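B-agarase (Agarivorans gilvus, PDB 5Z6P) probably hydrolyses beta-galactosidic bonds of agarose as a beta-agarase of glycoside hydrolase family 50. Local coordinates at residues Y218-A230 and E358-Y370. Sequence-based numbering, arbitrary orientation.
Sequences YLSGIIDRFGQNA and EVRRAMYQWLPDY
M363 and I223 illustrate how the 218-230 loop and the chain leaving helix 353-361 can be joined by a single beta bridge with side chains packed around it. The carbonyl oxygen of M363 takes a hydrogen bond from the backbone N of I223 (3.0 Å), and the backbone N of Q365 returns one to I223 O (2.9 Å), so that I223 and Y364 are bridged. Nearer the helix, G221 N donates to A362 O (2.7 Å); G221 has positive phi inside the type II turn from L219 to I222, and this turn brings its N-H to the A362 carbonyl.

The tightly packed part centres on M363. Bent at chi3 (72°), it lies alongside L219 and I222, its CE 3.5 Å from I222 CG2 and its CG 3.5 Å from L219 O. Next to it I223 CB approaches Y364 CD1 at 4.0 Å, the two side chains pointing the same way. Within the loop, D224 OD1 receives the N-H groups of the buried F226 and Q228 from opposite faces of its carboxylate plane, the former making an Asx turn.

Towards solvent the contact is looser and partly mediated by water. The exposed Q365 stretches its chain across the 218-230 loop, the amide lying between G221 O, the methyl of A230 and D224 CB; a water donates to Q365 OE1 and weakly accepts from R225 N. Another water links D224 O with W366 N. Beyond it R225 CB meets W366 CB at 3.6 Å, while the arginine's far end forms a salt bridge with E241.

The contact thus joins the linker between strand 199-210 and helix 241-255 to the chain leaving helix 353-361, with Y364 packed on strand 315-325 and W366 on helix 397-406 and strand 388-395.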
loop_
_atom_site.group_PDB
_atom_site.type_symbol
_atom_site.label_atom_id
_atom_site.label_comp_id
_atom_site.label_asym_id
_atom_site.label_seq_id
_atom_site.Cartn_x
_atom_site.Cartn_y
_atom_site.Cartn_z
ATOM N N TYR A 218 -4.038 7.584 28.238
ATOM C CA TYR A 218 -2.693 7.074 27.978
ATOM C C TYR A 218 -1.881 7.983 27.064
ATOM O O TYR A 218 -0.707 8.225 27.309
ATOM C CB TYR A 218 -2.784 5.671 27.367
ATOM C CG TYR A 218 -1.468 4.946 27.229
ATOM C CD1 TYR A 218 -0.669 4.706 28.336
ATOM C CD2 TYR A 218 -1.047 4.464 25.996
ATOM C CE1 TYR A 218 0.525 4.040 28.220
ATOM C CE2 TYR A 218 0.145 3.790 25.869
ATOM C CZ TYR A 218 0.929 3.582 26.983
ATOM O OH TYR A 218 2.122 2.911 26.866
ATOM N N LEU A 219 -2.523 8.510 26.028
ATOM C CA LEU A 219 -1.810 9.264 25.007
ATOM C C LEU A 219 -2.015 10.773 25.103
ATOM O O LEU A 219 -1.661 11.512 24.188
ATOM C CB LEU A 219 -2.227 8.763 23.620
ATOM C CG LEU A 219 -1.975 7.275 23.345
ATOM C CD1 LEU A 219 -2.470 6.894 21.976
ATOM C CD2 LEU A 219 -0.501 6.965 23.462
ATOM N N SER A 220 -2.579 11.228 26.215
ATOM C CA SER A 220 -2.777 12.650 26.431
ATOM C C SER A 220 -1.469 13.403 26.266
ATOM O O SER A 220 -0.450 13.046 26.853
ATOM C CB SER A 220 -3.367 12.902 27.824
ATOM O OG SER A 220 -3.380 14.282 28.129
ATOM N N GLY A 221 -1.498 14.433 25.437
ATOM C CA GLY A 221 -0.327 15.263 25.211
ATOM C C GLY A 221 0.846 14.598 24.506
ATOM O O GLY A 221 1.977 15.057 24.647
ATOM N N ILE A 222 0.589 13.532 23.749
ATOM C CA ILE A 222 1.668 12.804 23.063
ATOM C C ILE A 222 2.197 13.522 21.814
ATOM O O ILE A 222 3.281 13.195 21.327
ATOM C CB ILE A 222 1.221 11.369 22.653
ATOM C CG1 ILE A 222 2.409 10.496 22.231
ATOM C CG2 ILE A 222 0.272 11.428 21.518
ATOM C CD1 ILE A 222 2.989 9.682 23.324
ATOM N N ILE A 223 1.446 14.488 21.286
ATOM C CA ILE A 223 1.881 15.226 20.095
ATOM C C ILE A 223 2.320 16.655 20.417
ATOM O O ILE A 223 1.579 17.407 21.042
ATOM C CB ILE A 223 0.762 15.294 19.016
ATOM C CG1 ILE A 223 0.185 13.904 18.708
ATOM C CG2 ILE A 223 1.287 15.964 17.756
ATOM C CD1 ILE A 223 1.197 12.897 18.160
ATOM N N ASP A 224 3.520 17.038 19.983
ATOM C CA ASP A 224 4.011 18.390 20.249
ATOM C C ASP A 224 3.505 19.366 19.196
ATOM O O ASP A 224 2.702 18.999 18.343
ATOM C CB ASP A 224 5.548 18.429 20.351
ATOM C CG ASP A 224 6.259 18.120 19.041
ATOM O OD1 ASP A 224 5.688 18.299 17.953
ATOM O OD2 ASP A 224 7.437 17.727 19.107
ATOM N N ARG A 225 3.983 20.607 19.246
ATOM C CA ARG A 225 3.434 21.636 18.377
ATOM C C ARG A 225 3.861 21.504 16.918
ATOM O O ARG A 225 3.331 22.191 16.058
ATOM C CB ARG A 225 3.803 23.020 18.893
ATOM C CG ARG A 225 5.254 23.413 18.788
ATOM C CD ARG A 225 5.458 24.690 19.613
ATOM N NE ARG A 225 6.785 25.269 19.456
ATOM C CZ ARG A 225 7.805 25.032 20.269
ATOM N NH1 ARG A 225 7.654 24.219 21.302
ATOM N NH2 ARG A 225 8.978 25.609 20.046
ATOM N N PHE A 226 4.828 20.631 16.659
ATOM C CA PHE A 226 5.327 20.390 15.309
ATOM C C PHE A 226 4.659 19.181 14.659
ATOM O O PHE A 226 4.882 18.886 13.484
ATOM C CB PHE A 226 6.846 20.198 15.336
ATOM C CG PHE A 226 7.585 21.359 15.938
ATOM C CD1 PHE A 226 7.767 22.532 15.219
ATOM C CD2 PHE A 226 8.089 21.282 17.226
ATOM C CE1 PHE A 226 8.452 23.610 15.777
ATOM C CE2 PHE A 226 8.768 22.358 17.791
ATOM C CZ PHE A 226 8.950 23.519 17.067
ATOM N N GLY A 227 3.838 18.491 15.435
ATOM C CA GLY A 227 3.195 17.282 14.972
ATOM C C GLY A 227 3.975 16.030 15.347
ATOM O O GLY A 227 3.515 14.926 15.094
ATOM N N GLN A 228 5.145 16.208 15.959
ATOM C CA GLN A 228 5.997 15.079 16.318
ATOM C C GLN A 228 5.536 14.401 17.594
ATOM O O GLN A 228 4.709 14.938 18.330
ATOM C CB GLN A 228 7.447 15.535 16.486
ATOM C CG GLN A 228 8.093 16.106 15.243
ATOM C CD GLN A 228 9.339 16.903 15.577
ATOM O OE1 GLN A 228 10.300 16.942 14.803
ATOM N NE2 GLN A 228 9.326 17.549 16.744
ATOM N N ASN A 229 6.075 13.214 17.858
ATOM C CA ASN A 229 5.813 12.518 19.108
ATOM C C ASN A 229 6.533 13.262 20.248
ATOM O O ASN A 229 7.756 13.383 20.239
ATOM C CB ASN A 229 6.263 11.044 19.006
ATOM C CG ASN A 229 5.978 10.248 20.267
ATOM O OD1 ASN A 229 6.118 10.750 21.377
ATOM N ND2 ASN A 229 5.577 8.999 20.101
ATOM N N ALA A 230 5.765 13.771 21.211
ATOM C CA ALA A 230 6.320 14.535 22.335
ATOM C C ALA A 230 7.150 13.700 23.301
ATOM O O ALA A 230 8.102 14.199 23.880
ATOM C CB ALA A 230 5.193 15.230 23.109
ATOM N N GLU A 358 -12.929 13.658 22.642
ATOM C CA GLU A 358 -12.153 14.312 23.682
ATOM C C GLU A 358 -10.786 13.648 23.917
ATOM O O GLU A 358 -9.806 14.316 24.257
ATOM C CB GLU A 358 -12.961 14.344 24.979
ATOM C CG GLU A 358 -14.219 15.211 24.880
ATOM C CD GLU A 358 -15.088 15.150 26.122
ATOM O OE1 GLU A 358 -16.057 14.366 26.133
ATOM O OE2 GLU A 358 -14.806 15.894 27.084
ATOM N N VAL A 359 -10.720 12.336 23.734
ATOM C CA VAL A 359 -9.449 11.634 23.850
ATOM C C VAL A 359 -8.478 12.118 22.776
ATOM O O VAL A 359 -7.308 12.368 23.049
ATOM C CB VAL A 359 -9.636 10.114 23.733
ATOM C CG1 VAL A 359 -8.292 9.414 23.692
ATOM C CG2 VAL A 359 -10.457 9.610 24.889
ATOM N N ARG A 360 -8.976 12.272 21.552
ATOM C CA ARG A 360 -8.123 12.712 20.448
ATOM C C ARG A 360 -7.615 14.130 20.653
ATOM O O ARG A 360 -6.425 14.377 20.524
ATOM C CB ARG A 360 -8.856 12.616 19.110
ATOM C CG ARG A 360 -8.113 13.314 17.965
ATOM C CD ARG A 360 -6.724 12.706 17.728
ATOM N NE ARG A 360 -6.817 11.317 17.308
ATOM C CZ ARG A 360 -6.933 10.923 16.043
ATOM N NH1 ARG A 360 -6.956 11.816 15.058
ATOM N NH2 ARG A 360 -7.017 9.629 15.761
ATOM N N ARG A 361 -8.512 15.058 20.971
ATOM C CA ARG A 361 -8.117 16.446 21.195
ATOM C C ARG A 361 -7.075 16.576 22.311
ATOM O O ARG A 361 -6.146 17.378 22.212
ATOM C CB ARG A 361 -9.353 17.311 21.505
ATOM C CG ARG A 361 -9.058 18.770 21.830
ATOM C CD ARG A 361 -8.186 19.426 20.777
ATOM N NE ARG A 361 -7.881 20.830 21.061
ATOM C CZ ARG A 361 -6.823 21.254 21.747
ATOM N NH1 ARG A 361 -5.952 20.392 22.251
ATOM N NH2 ARG A 361 -6.626 22.549 21.926
ATOM N N ALA A 362 -7.211 15.775 23.358
ATOM C CA ALA A 362 -6.253 15.830 24.464
ATOM C C ALA A 362 -4.868 15.275 24.081
ATOM O O ALA A 362 -3.903 15.425 24.831
ATOM C CB ALA A 362 -6.796 15.094 25.660
ATOM N N MET A 363 -4.756 14.647 22.911
ATOM C CA MET A 363 -3.437 14.173 22.472
ATOM C C MET A 363 -2.537 15.331 22.058
ATOM O O MET A 363 -1.312 15.223 22.101
ATOM C CB MET A 363 -3.560 13.185 21.307
ATOM C CG MET A 363 -4.112 11.816 21.658
ATOM S SD MET A 363 -4.310 10.769 20.183
ATOM C CE MET A 363 -2.610 10.389 19.805
ATOM N N TYR A 364 -3.146 16.435 21.638
ATOM C CA TYR A 364 -2.372 17.554 21.120
ATOM C C TYR A 364 -1.962 18.536 22.213
ATOM O O TYR A 364 -2.802 19.100 22.914
ATOM C CB TYR A 364 -3.150 18.284 20.016
ATOM C CG TYR A 364 -3.573 17.369 18.889
ATOM C CD1 TYR A 364 -2.667 16.971 17.913
ATOM C CD2 TYR A 364 -4.874 16.881 18.815
ATOM C CE1 TYR A 364 -3.046 16.128 16.885
ATOM C CE2 TYR A 364 -5.262 16.020 17.791
ATOM C CZ TYR A 364 -4.342 15.649 16.833
ATOM O OH TYR A 364 -4.722 14.809 15.812
ATOM N N GLN A 365 -0.656 18.719 22.355
ATOM C CA GLN A 365 -0.109 19.737 23.237
ATOM C C GLN A 365 -0.395 21.138 22.705
ATOM O O GLN A 365 -0.579 22.068 23.477
ATOM C CB GLN A 365 1.398 19.556 23.407
ATOM C CG GLN A 365 1.823 18.365 24.226
ATOM C CD GLN A 365 3.335 18.288 24.384
ATOM O OE1 GLN A 365 4.092 18.799 23.559
ATOM N NE2 GLN A 365 3.780 17.643 25.443
ATOM N N TRP A 366 -0.406 21.289 21.384
ATOM C CA TRP A 366 -0.694 22.579 20.771
ATOM C C TRP A 366 -1.561 22.484 19.521
ATOM O O TRP A 366 -1.301 21.693 18.616
ATOM C CB TRP A 366 0.599 23.300 20.419
ATOM C CG TRP A 366 0.392 24.606 19.722
ATOM C CD1 TRP A 366 0.201 25.826 20.308
ATOM C CD2 TRP A 366 0.375 24.838 18.306
ATOM N NE1 TRP A 366 0.058 26.794 19.347
ATOM C CE2 TRP A 366 0.158 26.215 18.109
ATOM C CE3 TRP A 366 0.507 24.011 17.182
ATOM C CZ2 TRP A 366 0.079 26.785 16.840
ATOM C CZ3 TRP A 366 0.432 24.579 15.932
ATOM C CH2 TRP A 366 0.217 25.956 15.771
ATOM N N LEU A 367 -2.612 23.293 19.510
ATOM C CA LEU A 367 -3.355 23.610 18.306
ATOM C C LEU A 367 -3.528 25.125 18.323
ATOM O O LEU A 367 -3.697 25.709 19.386
ATOM C CB LEU A 367 -4.690 22.866 18.263
ATOM C CG LEU A 367 -4.527 21.382 17.909
ATOM C CD1 LEU A 367 -5.806 20.624 18.129
ATOM C CD2 LEU A 367 -4.060 21.243 16.482
ATOM N N PRO A 368 -3.454 25.772 17.154
ATOM C CA PRO A 368 -3.471 27.236 17.168
ATOM C C PRO A 368 -4.819 27.831 17.581
ATOM O O PRO A 368 -5.867 27.266 17.272
ATOM C CB PRO A 368 -3.155 27.605 15.720
ATOM C CG PRO A 368 -3.642 26.417 14.917
ATOM C CD PRO A 368 -3.334 25.226 15.790
ATOM N N ASP A 369 -4.759 28.951 18.297
ATOM C CA ASP A 369 -5.914 29.820 18.466
ATOM C C ASP A 369 -6.456 30.181 17.098
ATOM O O ASP A 369 -5.703 30.267 16.138
ATOM C CB ASP A 369 -5.547 31.093 19.236
ATOM C CG ASP A 369 -5.125 30.812 20.659
ATOM O OD1 ASP A 369 -5.447 29.720 21.178
ATOM O OD2 ASP A 369 -4.479 31.693 21.265
ATOM N N TYR A 370 -7.755 30.408 17.001
ATOM C CA TYR A 370 -8.350 30.637 15.694
ATOM C C TYR A 370 -7.958 31.987 15.110
ATOM O O TYR A 370 -8.187 32.232 13.931
ATOM C CB TYR A 370 -9.869 30.498 15.780
ATOM C CG TYR A 370 -10.318 29.077 16.074
ATOM C CD1 TYR A 370 -10.199 28.081 15.114
ATOM C CD2 TYR A 370 -10.862 28.732 17.304
ATOM C CE1 TYR A 370 -10.599 26.791 15.375
ATOM C CE2 TYR A 370 -11.272 27.430 17.570
ATOM C CZ TYR A 370 -11.136 26.466 16.599
ATOM O OH TYR A 370 -11.533 25.168 16.844
HETATM O O HOH W 1 0.067 19.258 19.268
HETATM O O HOH W 2 4.840 21.416 22.325
#